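Flagellar basal body protein (Helicobacter pylori, PDB 5NPY) is a flagellar hook protein whose copies probably assemble into the flexible, curved tube joining the basal body to the long external filament. Local coordinates at residues A[105-110]-A[506-511]; A[177-182]-A[490-495]; A[187-192]-A[437-442]; A[269-274]-A[388-393]. One frame throughout, in Å; residues are numbered along the deposited sequence.

Contact 1: residues A[105-110]-A[506-511]; sequences GEMTIN and GILAFT
Two beta strands that are not hydrogen-bonded to each other face one another here across the interior of a beta-rich domain, Met107 and Ile109 of strand 107-109 meeting Leu508 near the end of strand 499-509. Their backbones stay well apart, with Ile109 CA and Leu508 CA separated by 9.1 Å, and the gap is bridged by apolar side chains alone. Leu508 divides its two methyls between the partners. CD2 is met by the longer branch of Ile109, at 3.8 Å from CD1 of that isoleucine and equally close to its CG1. CD1 of Leu508 comes within 4.1 Å of the same Ile109 CD1, and also 4.1 Å from Met107 CE, so one leucine fork touches two residues on the same side of the opposite strand. Met107 reaches it with CG anti to the backbone N (chi1 -173°) and a straight run out to the sulfur. Only the last bond turns, laying CE beside the leucine methyl. Both pairs approach tip to tip. Val98, from strand 97-100, touches Met107 as well as Leu508, while Leu544 packs on Ile109. Backbone bonds join Met107 to Leu174, Thr108 to Ser115 and Ile109 to Asn172; Ala509 bonds to Ile543. This is packing of strands that do not pair with each other, through a buried aliphatic layer in the curled beta region of this domain.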
loop_
_atom_site.group_PDB
_atom_site.type_symbol
_atom_site.label_atom_id
_atom_site.label_comp_id
_atom_site.label_asym_id
_atom_site.label_seq_id
_atom_site.Cartn_x
_atom_site.Cartn_y
_atom_site.Cartn_z
ATOM N N GLY A 105 28.075 -0.919 -30.164
ATOM C CA GLY A 105 29.290 -0.312 -29.662
ATOM C C GLY A 105 29.180 0.233 -28.247
ATOM O O GLY A 105 28.101 0.313 -27.671
ATOM N N GLU A 106 30.287 0.627 -27.647
ATOM C CA GLU A 106 30.318 1.210 -26.311
ATOM C C GLU A 106 31.539 2.089 -25.987
ATOM O O GLU A 106 32.594 1.877 -26.473
ATOM C CB GLU A 106 30.124 0.139 -25.239
ATOM C CG GLU A 106 31.333 -0.730 -24.966
ATOM C CD GLU A 106 31.107 -1.740 -23.865
ATOM O OE1 GLU A 106 30.132 -2.490 -23.929
ATOM O OE2 GLU A 106 31.918 -1.780 -22.941
ATOM N N MET A 107 31.382 3.066 -25.120
ATOM C CA MET A 107 32.479 3.939 -24.747
ATOM C C MET A 107 32.368 4.192 -23.258
ATOM O O MET A 107 31.304 4.483 -22.759
ATOM C CB MET A 107 32.403 5.255 -25.531
ATOM C CG MET A 107 33.582 6.206 -25.373
ATOM S SD MET A 107 33.432 7.825 -26.183
ATOM C CE MET A 107 31.731 7.836 -26.611
ATOM N N THR A 108 33.472 4.075 -22.556
ATOM C CA THR A 108 33.488 4.258 -21.146
ATOM C C THR A 108 34.339 5.443 -20.862
ATOM O O THR A 108 35.398 5.551 -21.393
ATOM C CB THR A 108 34.088 3.046 -20.454
ATOM O OG1 THR A 108 33.296 1.904 -20.720
ATOM C CG2 THR A 108 34.139 3.242 -18.994
ATOM N N ILE A 109 33.869 6.335 -20.020
ATOM C CA ILE A 109 34.603 7.528 -19.710
ATOM C C ILE A 109 35.010 7.557 -18.265
ATOM O O ILE A 109 34.186 7.605 -17.405
ATOM C CB ILE A 109 33.752 8.783 -19.943
ATOM C CG1 ILE A 109 32.881 8.675 -21.174
ATOM C CG2 ILE A 109 34.619 9.998 -20.035
ATOM C CD1 ILE A 109 33.626 8.740 -22.462
ATOM N N ASN A 110 36.297 7.588 -18.005
ATOM C CA ASN A 110 36.780 7.625 -16.650
ATOM C C ASN A 110 37.438 8.947 -16.364
ATOM O O ASN A 110 37.653 9.723 -17.248
ATOM C CB ASN A 110 37.750 6.492 -16.435
ATOM C CG ASN A 110 37.084 5.153 -16.507
ATOM O OD1 ASN A 110 37.230 4.432 -17.459
ATOM N ND2 ASN A 110 36.350 4.822 -15.483
ATOM N N GLY A 506 24.044 10.968 -24.613
ATOM C CA GLY A 506 25.434 11.219 -24.281
ATOM C C GLY A 506 25.822 12.666 -24.542
ATOM O O GLY A 506 25.404 13.280 -25.530
ATOM N N ILE A 507 26.609 13.220 -23.618
ATOM C CA ILE A 507 27.197 14.548 -23.738
ATOM C C ILE A 507 28.615 14.457 -23.195
ATOM O O ILE A 507 28.834 13.902 -22.116
ATOM C CB ILE A 507 26.397 15.624 -22.972
ATOM C CG1 ILE A 507 25.034 15.864 -23.615
ATOM C CG2 ILE A 507 27.160 16.942 -22.935
ATOM C CD1 ILE A 507 25.090 16.718 -24.874
ATOM N N LEU A 508 29.578 14.979 -23.942
ATOM C CA LEU A 508 30.971 14.989 -23.516
ATOM C C LEU A 508 31.562 16.365 -23.781
ATOM O O LEU A 508 31.249 17.001 -24.794
ATOM C CB LEU A 508 31.804 13.914 -24.232
ATOM C CG LEU A 508 31.387 12.462 -23.978
ATOM C CD1 LEU A 508 32.024 11.556 -25.000
ATOM C CD2 LEU A 508 31.766 12.022 -22.568
ATOM N N ALA A 509 32.405 16.823 -22.861
ATOM C CA ALA A 509 33.074 18.108 -22.967
ATOM C C ALA A 509 34.582 17.910 -22.920
ATOM O O ALA A 509 35.085 16.824 -22.621
ATOM C CB ALA A 509 32.625 19.065 -21.854
ATOM N N PHE A 510 35.300 18.987 -23.222
ATOM C CA PHE A 510 36.750 18.982 -23.224
ATOM C C PHE A 510 37.236 20.326 -22.722
ATOM O O PHE A 510 36.560 21.344 -22.885
ATOM C CB PHE A 510 37.324 18.730 -24.616
ATOM C CG PHE A 510 36.823 17.476 -25.263
ATOM C CD1 PHE A 510 35.624 17.470 -25.960
ATOM C CD2 PHE A 510 37.561 16.301 -25.188
ATOM C CE1 PHE A 510 35.167 16.311 -26.562
ATOM C CE2 PHE A 510 37.112 15.141 -25.790
ATOM C CZ PHE A 510 35.912 15.144 -26.473
ATOM N N THR A 511 38.419 20.324 -22.111
ATOM C CA THR A 511 39.021 21.581 -21.694
ATOM C C THR A 511 39.643 22.344 -22.857
ATOM O O THR A 511 40.007 23.514 -22.685
ATOM C CB THR A 511 40.081 21.339 -20.615
ATOM O OG1 THR A 511 41.105 20.471 -21.128
ATOM C CG2 THR A 511 39.445 20.726 -19.359
#

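Contact 2: residues A[177-182]-A[490-495]; sequences LQIPQD and ISLAFS
From CB of Ile179 the side chain divides into two branches, and each finds its own residue on strand 489-494. The short branch ends at once in CG2, which lies 4.1 Å from Leu492 CD1. The longer one passes through CG1, set beside the backbone N (chi1 -56°), and continues extended to CD1. That terminal methyl makes the tightest approach of the contact, with Ile179 CD1 3.7 Å from Ile490 CG2, and it also sits 4.2 Å from Ile490 CD1. The isoleucine therefore touches two residues on one face of the strand, crossing both at a slant. Residues 177-182 belong to the irregular connection between strands 173-176 and 184-185, and they run over an antiparallel meander in which strand 489-494 lies between 477-484 and 499-509. Ile490 and Leu492, two residues apart, turn the same side of that meander toward the connection; Ser491 between them points the other way. Ile484 and Ile505 flank Ile490 from the neighbouring strands, as Phe479, Met482 and Val502 do for Leu492. Two residues before Ile179, Leu177 adds a lighter touch, its CD1 4.3 Å from Ile490 CD1. No hydrogen bond crosses between the two segments. The irregular chain has backbone partners outside the contact: Ile179 O accepts from Arg130 NH1, and the backbone of Leu177 bonds to Leu136 and Val144.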
loop_
_atom_site.group_PDB
_atom_site.type_symbol
_atom_site.label_atom_id
_atom_site.label_comp_id
_atom_site.label_asym_id
_atom_site.label_seq_id
_atom_site.Cartn_x
_atom_site.Cartn_y
_atom_site.Cartn_z
ATOM N N LEU A 177 21.640 4.202 -28.508
ATOM C CA LEU A 177 20.293 4.195 -27.950
ATOM C C LEU A 177 19.313 3.586 -28.943
ATOM O O LEU A 177 19.348 3.896 -30.138
ATOM C CB LEU A 177 19.859 5.616 -27.586
ATOM C CG LEU A 177 20.844 6.299 -26.642
ATOM C CD1 LEU A 177 20.274 7.620 -26.127
ATOM C CD2 LEU A 177 21.239 5.367 -25.482
ATOM N N GLN A 178 18.435 2.719 -28.444
ATOM C CA GLN A 178 17.446 2.037 -29.278
ATOM C C GLN A 178 16.069 2.192 -28.636
ATOM O O GLN A 178 15.729 1.489 -27.678
ATOM C CB GLN A 178 17.799 0.568 -29.468
ATOM C CG GLN A 178 16.866 -0.146 -30.432
ATOM C CD GLN A 178 16.998 -1.658 -30.384
ATOM O OE1 GLN A 178 17.583 -2.219 -29.452
ATOM N NE2 GLN A 178 16.449 -2.327 -31.393
ATOM N N ILE A 179 15.278 3.113 -29.169
ATOM C CA ILE A 179 13.921 3.328 -28.690
ATOM C C ILE A 179 12.975 3.092 -29.858
ATOM O O ILE A 179 12.691 4.029 -30.619
ATOM C CB ILE A 179 13.755 4.737 -28.106
ATOM C CG1 ILE A 179 14.784 4.977 -26.999
ATOM C CG2 ILE A 179 12.339 4.950 -27.595
ATOM C CD1 ILE A 179 14.812 6.395 -26.498
ATOM N N PRO A 180 12.482 1.870 -30.050
ATOM C CA PRO A 180 11.553 1.607 -31.160
ATOM C C PRO A 180 10.259 2.398 -31.010
ATOM O O PRO A 180 9.990 3.036 -29.987
ATOM C CB PRO A 180 11.299 0.096 -31.076
ATOM C CG PRO A 180 12.433 -0.446 -30.231
ATOM C CD PRO A 180 12.813 0.650 -29.292
ATOM N N GLN A 181 9.437 2.332 -32.062
ATOM C CA GLN A 181 8.203 3.111 -32.138
ATOM C C GLN A 181 7.020 2.381 -31.500
ATOM O O GLN A 181 6.417 2.878 -30.543
ATOM C CB GLN A 181 7.896 3.460 -33.599
ATOM C CG GLN A 181 6.658 4.332 -33.787
ATOM C CD GLN A 181 6.499 4.835 -35.207
ATOM O OE1 GLN A 181 6.921 4.182 -36.171
ATOM N NE2 GLN A 181 5.890 6.007 -35.346
ATOM N N ASP A 182 6.661 1.214 -32.034
ATOM C CA ASP A 182 5.621 0.405 -31.413
ATOM C C ASP A 182 6.147 -0.190 -30.115
ATOM O O ASP A 182 6.749 -1.269 -30.116
ATOM C CB ASP A 182 5.141 -0.700 -32.359
ATOM C CG ASP A 182 4.236 -1.713 -31.662
ATOM O OD1 ASP A 182 3.069 -1.375 -31.373
ATOM O OD2 ASP A 182 4.694 -2.847 -31.403
ATOM N N ILE A 490 15.559 10.606 -21.071
ATOM C CA ILE A 490 14.492 10.222 -21.991
ATOM C C ILE A 490 13.548 9.280 -21.260
ATOM O O ILE A 490 13.937 8.166 -20.884
ATOM C CB ILE A 490 15.060 9.551 -23.253
ATOM C CG1 ILE A 490 16.076 10.481 -23.932
ATOM C CG2 ILE A 490 13.927 9.098 -24.207
ATOM C CD1 ILE A 490 16.732 9.877 -25.153
ATOM N N SER A 491 12.308 9.712 -21.077
ATOM C CA SER A 491 11.284 8.900 -20.440
ATOM C C SER A 491 10.136 8.647 -21.408
ATOM O O SER A 491 9.846 9.468 -22.288
ATOM C CB SER A 491 10.745 9.576 -19.183
ATOM O OG SER A 491 11.802 10.157 -18.447
ATOM N N LEU A 492 9.476 7.513 -21.228
ATOM C CA LEU A 492 8.313 7.140 -22.022
ATOM C C LEU A 492 7.079 7.087 -21.127
ATOM O O LEU A 492 7.130 6.531 -20.026
ATOM C CB LEU A 492 8.546 5.790 -22.711
ATOM C CG LEU A 492 9.791 5.742 -23.609
ATOM C CD1 LEU A 492 9.979 4.375 -24.250
ATOM C CD2 LEU A 492 9.717 6.826 -24.687
ATOM N N ALA A 493 5.986 7.685 -21.586
ATOM C CA ALA A 493 4.694 7.569 -20.924
ATOM C C ALA A 493 3.834 6.536 -21.639
ATOM O O ALA A 493 3.956 6.322 -22.849
ATOM C CB ALA A 493 3.950 8.905 -20.890
ATOM N N PHE A 494 2.957 5.892 -20.873
ATOM C CA PHE A 494 2.097 4.850 -21.404
ATOM C C PHE A 494 0.660 5.087 -20.960
ATOM O O PHE A 494 0.372 5.964 -20.142
ATOM C CB PHE A 494 2.589 3.461 -20.977
ATOM C CG PHE A 494 3.889 3.066 -21.612
ATOM C CD1 PHE A 494 3.911 2.168 -22.666
ATOM C CD2 PHE A 494 5.092 3.610 -21.165
ATOM C CE1 PHE A 494 5.108 1.806 -23.259
ATOM C CE2 PHE A 494 6.290 3.259 -21.751
ATOM C CZ PHE A 494 6.302 2.354 -22.794
ATOM N N SER A 495 -0.253 4.292 -21.526
ATOM C CA SER A 495 -1.675 4.466 -21.234
ATOM C C SER A 495 -2.004 4.173 -19.777
ATOM O O SER A 495 -2.921 4.780 -19.217
ATOM C CB SER A 495 -2.500 3.564 -22.137
ATOM O OG SER A 495 -1.828 2.334 -22.331
#

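Contact 3: residues A[187-192]-A[437-442]; sequences PVLSTK and LDFKGN
The backbone at Phe439 and Asn442, the two residues that receive Leu189, closes a type I' turn, Asn442 N donating to Phe439 O at 3.0 Å while Phe439 N returns a bond to Asn442 O. This is the tight two-residue beta-hairpin joining strands 435-439 and 442-447, with Lys440 and Gly441 at its tip, both at positive phi. Against it lies the chain 187-192, on its way from strand 184-185 to strand 192-198, which runs beside the hairpin's second strand. Leu189 carries most of the contact. Its chi1 of 170° swings CG away from the backbone N, and the fork reaches both ends of the turn. CD1 lies 3.6 Å from Phe439 CE1, approaching the ring obliquely as the two side chains pass alongside, pointing opposite ways. CD2 goes to the other partner, 3.5 Å from Asn442 CG, and Lys366 touches both residues of this second pair. The next residue supplies backbone: Ser190 O meets the phenyl ring at its edge, in the ring plane, 3.8 Å from Phe439 CD1. Ser190 OG is occupied by Gln471 and by the amide of Tyr364. Tyr371 makes an edge-to-face contact with the Phe439 ring. The hairpin tip also holds an Asx motif, in which Gly441 N donates to Asp438 OD1 at 3.2 Å, on the syn side and 35° out of the carboxylate plane.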
loop_
_atom_site.group_PDB
_atom_site.type_symbol
_atom_site.label_atom_id
_atom_site.label_comp_id
_atom_site.label_asym_id
_atom_site.label_seq_id
_atom_site.Cartn_x
_atom_site.Cartn_y
_atom_site.Cartn_z
ATOM N N PRO A 187 2.734 -6.012 -18.694
ATOM C CA PRO A 187 2.184 -6.032 -17.339
ATOM C C PRO A 187 3.076 -6.847 -16.413
ATOM O O PRO A 187 3.958 -7.599 -16.847
ATOM C CB PRO A 187 0.804 -6.676 -17.527
ATOM C CG PRO A 187 0.922 -7.474 -18.784
ATOM C CD PRO A 187 1.847 -6.687 -19.660
ATOM N N VAL A 188 2.862 -6.637 -15.115
ATOM C CA VAL A 188 3.628 -7.293 -14.060
ATOM C C VAL A 188 2.663 -7.951 -13.080
ATOM O O VAL A 188 1.666 -7.345 -12.669
ATOM C CB VAL A 188 4.557 -6.307 -13.317
ATOM C CG1 VAL A 188 5.433 -7.050 -12.295
ATOM C CG2 VAL A 188 5.421 -5.546 -14.293
ATOM N N LEU A 189 2.962 -9.188 -12.698
ATOM C CA LEU A 189 2.158 -9.865 -11.691
ATOM C C LEU A 189 2.417 -9.259 -10.313
ATOM O O LEU A 189 3.571 -9.041 -9.920
ATOM C CB LEU A 189 2.469 -11.360 -11.686
ATOM C CG LEU A 189 1.899 -12.182 -10.532
ATOM C CD1 LEU A 189 0.383 -12.069 -10.508
ATOM C CD2 LEU A 189 2.333 -13.648 -10.642
ATOM N N SER A 190 1.335 -8.999 -9.579
ATOM C CA SER A 190 1.416 -8.469 -8.220
ATOM C C SER A 190 1.821 -9.618 -7.299
ATOM O O SER A 190 1.044 -10.552 -7.101
ATOM C CB SER A 190 0.073 -7.874 -7.782
ATOM O OG SER A 190 -0.504 -7.010 -8.771
ATOM N N THR A 191 3.035 -9.568 -6.750
ATOM C CA THR A 191 3.458 -10.541 -5.753
ATOM C C THR A 191 3.708 -9.932 -4.385
ATOM O O THR A 191 4.125 -10.654 -3.472
ATOM C CB THR A 191 4.726 -11.263 -6.209
ATOM O OG1 THR A 191 5.807 -10.322 -6.275
ATOM C CG2 THR A 191 4.499 -11.912 -7.581
ATOM N N LYS A 192 3.443 -8.642 -4.204
ATOM C CA LYS A 192 3.856 -7.960 -2.983
ATOM C C LYS A 192 2.986 -6.729 -2.807
ATOM O O LYS A 192 3.051 -5.815 -3.625
ATOM C CB LYS A 192 5.345 -7.584 -3.065
ATOM C CG LYS A 192 5.945 -7.036 -1.780
ATOM C CD LYS A 192 7.434 -6.697 -1.948
ATOM C CE LYS A 192 7.656 -5.314 -2.551
ATOM N NZ LYS A 192 9.105 -5.085 -2.830
ATOM N N LEU A 437 -1.298 -14.868 0.701
ATOM C CA LEU A 437 -2.522 -15.167 -0.019
ATOM C C LEU A 437 -2.160 -15.983 -1.239
ATOM O O LEU A 437 -1.055 -15.861 -1.772
ATOM C CB LEU A 437 -3.228 -13.889 -0.471
ATOM C CG LEU A 437 -3.347 -12.797 0.581
ATOM C CD1 LEU A 437 -4.105 -11.623 -0.030
ATOM C CD2 LEU A 437 -4.017 -13.346 1.833
ATOM N N ASP A 438 -3.104 -16.785 -1.704
ATOM C CA ASP A 438 -2.968 -17.484 -2.977
ATOM C C ASP A 438 -3.686 -16.690 -4.070
ATOM O O ASP A 438 -4.914 -16.569 -4.061
ATOM C CB ASP A 438 -3.516 -18.906 -2.889
ATOM C CG ASP A 438 -3.295 -19.669 -4.174
ATOM O OD1 ASP A 438 -4.208 -19.652 -5.036
ATOM O OD2 ASP A 438 -2.183 -20.235 -4.332
ATOM N N PHE A 439 -2.918 -16.170 -5.016
ATOM C CA PHE A 439 -3.428 -15.367 -6.125
ATOM C C PHE A 439 -3.366 -16.193 -7.420
ATOM O O PHE A 439 -2.406 -16.094 -8.195
ATOM C CB PHE A 439 -2.619 -14.083 -6.254
ATOM C CG PHE A 439 -3.112 -13.163 -7.320
ATOM C CD1 PHE A 439 -2.274 -12.190 -7.853
ATOM C CD2 PHE A 439 -4.421 -13.234 -7.764
ATOM C CE1 PHE A 439 -2.742 -11.326 -8.822
ATOM C CE2 PHE A 439 -4.892 -12.365 -8.731
ATOM C CZ PHE A 439 -4.061 -11.418 -9.260
ATOM N N LYS A 440 -4.422 -16.977 -7.660
ATOM C CA LYS A 440 -4.568 -17.780 -8.886
ATOM C C LYS A 440 -3.382 -18.715 -9.090
ATOM O O LYS A 440 -2.849 -18.831 -10.191
ATOM C CB LYS A 440 -4.762 -16.891 -10.121
ATOM C CG LYS A 440 -6.202 -16.471 -10.350
ATOM C CD LYS A 440 -6.299 -15.301 -11.317
ATOM C CE LYS A 440 -5.814 -15.681 -12.690
ATOM N NZ LYS A 440 -6.106 -14.619 -13.699
ATOM N N GLY A 441 -2.944 -19.367 -8.015
ATOM C CA GLY A 441 -1.778 -20.219 -8.080
ATOM C C GLY A 441 -0.459 -19.535 -7.785
ATOM O O GLY A 441 0.581 -20.211 -7.761
ATOM N N ASN A 442 -0.455 -18.230 -7.548
ATOM C CA ASN A 442 0.778 -17.523 -7.236
ATOM C C ASN A 442 0.726 -17.025 -5.798
ATOM O O ASN A 442 -0.348 -16.705 -5.271
ATOM C CB ASN A 442 1.007 -16.352 -8.203
ATOM C CG ASN A 442 1.080 -16.800 -9.652
ATOM O OD1 ASN A 442 0.103 -16.714 -10.392
ATOM N ND2 ASN A 442 2.237 -17.290 -10.057
#

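Contact 4: residues A[269-274]-A[388-393]; sequences AEKGEN and SPTSKR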
loop_
_atom_site.group_PDB
_atom_site.type_symbol
_atom_site.label_atom_id
_atom_site.label_comp_id
_atom_site.label_asym_id
_atom_site.label_seq_id
_atom_site.Cartn_x
_atom_site.Cartn_y
_atom_site.Cartn_z
ATOM N N ALA A 269 -9.148 -7.291 33.723
ATOM C CA ALA A 269 -9.795 -8.369 34.472
ATOM C C ALA A 269 -8.927 -8.917 35.612
ATOM O O ALA A 269 -9.467 -9.534 36.537
ATOM C CB ALA A 269 -10.201 -9.514 33.525
ATOM N N GLU A 270 -7.610 -8.689 35.588
ATOM C CA GLU A 270 -6.732 -9.228 36.622
ATOM C C GLU A 270 -6.474 -8.269 37.782
ATOM O O GLU A 270 -5.852 -8.683 38.768
ATOM C CB GLU A 270 -5.393 -9.667 36.010
ATOM C CG GLU A 270 -5.574 -10.627 34.847
ATOM C CD GLU A 270 -4.344 -11.452 34.521
ATOM O OE1 GLU A 270 -3.493 -10.987 33.729
ATOM O OE2 GLU A 270 -4.240 -12.581 35.041
ATOM N N LYS A 271 -6.828 -7.245 37.953
ATOM C CA LYS A 271 -6.726 -6.060 38.795
ATOM C C LYS A 271 -8.047 -5.809 39.502
ATOM O O LYS A 271 -9.095 -6.333 39.114
ATOM C CB LYS A 271 -6.352 -4.826 37.978
ATOM C CG LYS A 271 -5.011 -4.936 37.308
ATOM C CD LYS A 271 -3.873 -4.935 38.320
ATOM C CE LYS A 271 -2.517 -5.049 37.613
ATOM N NZ LYS A 271 -2.213 -3.839 36.747
ATOM N N GLY A 272 -7.945 -5.246 40.695
ATOM C CA GLY A 272 -9.131 -4.816 41.416
ATOM C C GLY A 272 -10.109 -5.940 41.734
ATOM O O GLY A 272 -9.794 -7.139 41.689
ATOM N N GLU A 273 -11.331 -5.519 42.049
ATOM C CA GLU A 273 -12.399 -6.409 42.477
ATOM C C GLU A 273 -13.534 -6.394 41.458
ATOM O O GLU A 273 -14.017 -5.317 41.062
ATOM C CB GLU A 273 -12.915 -5.993 43.858
ATOM C CG GLU A 273 -13.989 -6.898 44.434
ATOM C CD GLU A 273 -14.644 -6.298 45.663
ATOM O OE1 GLU A 273 -14.306 -5.143 46.006
ATOM O OE2 GLU A 273 -15.498 -6.974 46.279
ATOM N N ASN A 274 -13.961 -7.596 41.050
ATOM C CA ASN A 274 -15.072 -7.789 40.116
ATOM C C ASN A 274 -14.875 -6.986 38.836
ATOM O O ASN A 274 -15.811 -6.387 38.313
ATOM C CB ASN A 274 -16.418 -7.443 40.774
ATOM C CG ASN A 274 -16.767 -8.392 41.902
ATOM O OD1 ASN A 274 -16.189 -9.474 41.999
ATOM N ND2 ASN A 274 -17.704 -7.996 42.765
ATOM N N SER A 388 -1.988 -1.085 32.573
ATOM C CA SER A 388 -0.537 -1.032 32.735
ATOM C C SER A 388 0.165 -1.906 31.698
ATOM O O SER A 388 -0.470 -2.678 30.978
ATOM C CB SER A 388 -0.152 -1.476 34.141
ATOM O OG SER A 388 -0.639 -2.782 34.392
ATOM N N PRO A 389 1.501 -1.780 31.566
ATOM C CA PRO A 389 2.243 -2.703 30.690
ATOM C C PRO A 389 2.027 -4.184 30.999
ATOM O O PRO A 389 2.244 -5.017 30.116
ATOM C CB PRO A 389 3.711 -2.299 30.904
ATOM C CG PRO A 389 3.685 -0.965 31.660
ATOM C CD PRO A 389 2.266 -0.550 31.855
ATOM N N THR A 390 1.579 -4.542 32.206
ATOM C CA THR A 390 1.306 -5.956 32.485
ATOM C C THR A 390 -0.039 -6.451 31.951
ATOM O O THR A 390 -0.279 -7.667 31.971
ATOM C CB THR A 390 1.348 -6.248 33.989
ATOM O OG1 THR A 390 0.179 -5.715 34.629
ATOM C CG2 THR A 390 2.585 -5.651 34.610
ATOM N N SER A 391 -0.924 -5.557 31.509
ATOM C CA SER A 391 -2.256 -5.978 31.070
ATOM C C SER A 391 -2.133 -6.829 29.819
ATOM O O SER A 391 -1.415 -6.465 28.883
ATOM C CB SER A 391 -3.145 -4.761 30.791
ATOM O OG SER A 391 -3.145 -3.867 31.886
ATOM N N LYS A 392 -2.811 -7.973 29.803
ATOM C CA LYS A 392 -2.683 -8.850 28.644
ATOM C C LYS A 392 -3.405 -8.312 27.415
ATOM O O LYS A 392 -3.063 -8.705 26.298
ATOM C CB LYS A 392 -3.198 -10.245 28.982
ATOM C CG LYS A 392 -2.352 -10.910 30.021
ATOM C CD LYS A 392 -2.930 -12.231 30.470
ATOM C CE LYS A 392 -1.875 -12.983 31.241
ATOM N NZ LYS A 392 -1.356 -12.129 32.357
ATOM N N ARG A 393 -4.396 -7.430 27.593
ATOM C CA ARG A 393 -5.119 -6.897 26.447
ATOM C C ARG A 393 -4.981 -5.384 26.468
ATOM O O ARG A 393 -5.970 -4.648 26.342
ATOM C CB ARG A 393 -6.581 -7.341 26.478
ATOM C CG ARG A 393 -6.776 -8.876 26.520
ATOM C CD ARG A 393 -8.249 -9.190 26.713
ATOM N NE ARG A 393 -9.038 -8.600 25.630
ATOM C CZ ARG A 393 -9.723 -9.266 24.701
ATOM N NH1 ARG A 393 -9.807 -10.592 24.702
ATOM N NH2 ARG A 393 -10.388 -8.572 23.790
HETATM O O HOH W 1 -4.224 -8.561 32.456
#
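Glu270 OE1 is gripped twice: Lys392 NZ donates to it at 2.8 Å in a salt bridge, and a water donates to it at 2.8 Å. Lys392 follows directly on a type I beta turn, Ser388 to Ser391, closed by Ser391 N to Ser388 O; the turn belongs to a surface loop between strands 370-381 and 396-406. The ammonium uses the syn lone pair, on the side of the other carboxylate oxygen. That same water accepts from Lys392 N at 3.1 Å, so Lys392 reaches OE1 directly through NZ and, by way of the water, through its backbone N. Extended as far as CE, the lysine bends at its last torsion (chi4 54°) to bring NZ onto the glutamate, and the two side chains cross nearly at a right angle. Asp268, just before residues 269-274, bonds to both Ser391 OG and Glu270 N. Next along the chain, Arg393 turns to Asn381 and Asn226 and touches the bound tris-hydroxymethyl-methyl-ammonium. A second lysine reaches the start of the turn: Lys271 NZ donates to Ser388 OG at 3.0 Å. Thr390 OG1 is 3.7 Å from Lys271 NZ, and it shares a hydrogen bond of 3.1 Å with Ser388 OG in which either hydroxyl could be the donor.

The four contacts are spread along an elongated molecule, with contacts 1 and 4 about 71 Å apart between centres and on opposite sides of the chain's centre. In sequence they enclose one another: contact 1 joins the outermost segments, then come 2, 3 and 4. Contacts 1 and 2 have centres about 24 Å apart; contact 1 uses strand 499-509 and contact 2 its antiparallel neighbour 489-494, so they belong to one beta region. Contact 3, about 27 Å from contact 2, sits where the chain leaves that region and enters strand 192-198; contact 4 lies about 43 Å from contact 3 between centres. The chain thus runs outward and returns, consistent with the strung-out domains of a hook subunit.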